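Local coordinates for protein secreted hemophore CSA2 (Candida albicans, PDB 4Y7S) that binds heme as a secreted CFEM hemophore, exchanges it with related proteins in a proposed cross-wall cascade, and helps hyphae use iron from human hemoglobin, at residues A[14-19]-A[36-41]. Sequence-based numbering, arbitrary orientation.
Sequences SINGFA and QSTSST
An N-cap asparagine, N16, at the turn into helix 19-22 of the CFEM helical-basket fold joins that helix start to the loop 36-41, which runs on toward helix 48-53. The two segments share no direct hydrogen bond; they meet at a methyl contact and at a close, water-bridged approach of the amide to a backbone carbonyl. CB of N16 packs against CG2 of T38 at 3.9 Å. T38 holds this methyl anti to its own carbonyl carbon, beside the backbone N, and the same side chain also touches Y45, L51 and F57. At the amide end, ND2 of N16 stands 3.7 Å from O of Q36, and a water closes the gap: it accepts from N16 ND2 at 3.0 Å and donates to Q36 O at 2.7 Å. ND2 also donates to the backbone O of V34; these two bonds, together with those to OD1, set which way round the buried amide lies. The oxygen end does the capping. With CG set between the backbone N and the carbonyl carbon (chi1 61°), OD1 turns back over the following residues. It takes a nearly straight bond from A19 N at 2.8 Å, the donor standing 36° out of the carbonyl plane; F18 N adds a weak, bent bond. One side chain thus caps the helix start with its oxygen and reaches V34 directly and Q36 through the water with its nitrogen. The loop then bends in a type I beta turn from T38 to T41. The side chain of T38 lies about 8 Å from that of D47, axial ligand of the heme iron. T38 O closes this turn, accepting from T41 N at 3.0 Å and, on a lone pair, from T41 OG1 at 2.7 Å.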
# COMPACT_ATOMS: atom_id res chain seq x y z
N SER A 14 13.88 19.28 -7.17
CA SER A 14 13.19 20.12 -8.13
C SER A 14 11.76 19.63 -8.35
O SER A 14 10.82 20.40 -8.35
CB SER A 14 13.94 20.13 -9.46
OG SER A 14 15.28 20.53 -9.27
N ILE A 15 11.62 18.33 -8.56
CA ILE A 15 10.33 17.68 -8.72
C ILE A 15 10.09 16.83 -7.47
O ILE A 15 9.29 17.17 -6.61
CB ILE A 15 10.29 16.80 -9.99
CG1 ILE A 15 10.55 17.64 -11.25
CG2 ILE A 15 8.96 16.07 -10.10
CD1 ILE A 15 10.75 16.78 -12.52
N ASN A 16 10.80 15.71 -7.38
CA ASN A 16 10.84 14.91 -6.16
C ASN A 16 12.08 14.01 -6.18
O ASN A 16 12.80 13.97 -7.17
CB ASN A 16 9.55 14.09 -5.99
CG ASN A 16 9.29 13.11 -7.13
OD1 ASN A 16 10.07 12.19 -7.36
ND2 ASN A 16 8.16 13.28 -7.82
N GLY A 17 12.34 13.30 -5.08
CA GLY A 17 13.56 12.53 -4.94
C GLY A 17 13.71 11.39 -5.93
O GLY A 17 14.83 10.98 -6.23
N PHE A 18 12.59 10.88 -6.43
CA PHE A 18 12.61 9.82 -7.44
C PHE A 18 12.81 10.41 -8.83
O PHE A 18 13.73 10.04 -9.54
CB PHE A 18 11.31 9.02 -7.37
CG PHE A 18 11.14 7.97 -8.47
CD1 PHE A 18 11.82 6.77 -8.43
CD2 PHE A 18 10.24 8.19 -9.51
CE1 PHE A 18 11.64 5.80 -9.43
CE2 PHE A 18 10.05 7.23 -10.52
CZ PHE A 18 10.74 6.03 -10.47
N ALA A 19 11.94 11.34 -9.19
CA ALA A 19 12.00 12.01 -10.48
C ALA A 19 13.35 12.67 -10.78
O ALA A 19 13.85 12.56 -11.89
CB ALA A 19 10.90 13.05 -10.57
N GLN A 36 4.15 12.82 -10.29
CA GLN A 36 3.13 12.40 -9.34
C GLN A 36 3.33 13.08 -7.98
O GLN A 36 4.45 13.17 -7.48
CB GLN A 36 3.19 10.87 -9.21
CG GLN A 36 2.20 10.24 -8.27
CD GLN A 36 0.81 10.24 -8.86
OE1 GLN A 36 0.66 10.19 -10.09
NE2 GLN A 36 -0.21 10.26 -7.99
N SER A 37 2.25 13.57 -7.38
CA SER A 37 2.33 14.19 -6.07
C SER A 37 2.81 13.22 -5.00
O SER A 37 2.41 12.07 -4.99
CB SER A 37 0.97 14.75 -5.66
OG SER A 37 1.03 15.20 -4.32
N THR A 38 3.65 13.70 -4.08
CA THR A 38 4.14 12.86 -2.98
C THR A 38 3.34 13.06 -1.69
O THR A 38 3.65 12.46 -0.66
CB THR A 38 5.62 13.16 -2.70
OG1 THR A 38 5.76 14.54 -2.34
CG2 THR A 38 6.45 12.90 -3.91
N SER A 39 2.29 13.86 -1.77
CA SER A 39 1.54 14.28 -0.59
C SER A 39 0.73 13.16 0.09
O SER A 39 0.42 13.25 1.27
CB SER A 39 0.61 15.44 -0.98
OG SER A 39 -0.35 15.02 -1.94
N SER A 40 0.43 12.09 -0.65
CA SER A 40 -0.30 10.95 -0.08
C SER A 40 0.67 9.89 0.44
O SER A 40 0.25 8.77 0.77
CB SER A 40 -1.23 10.34 -1.13
OG SER A 40 -2.26 11.24 -1.49
N THR A 41 1.94 10.24 0.54
CA THR A 41 2.95 9.31 1.07
C THR A 41 3.45 9.80 2.42
O THR A 41 3.28 10.97 2.77
CB THR A 41 4.17 9.16 0.14
OG1 THR A 41 5.01 10.31 0.25
CG2 THR A 41 3.77 8.97 -1.31
O HOH W 1 6.10 15.31 -7.05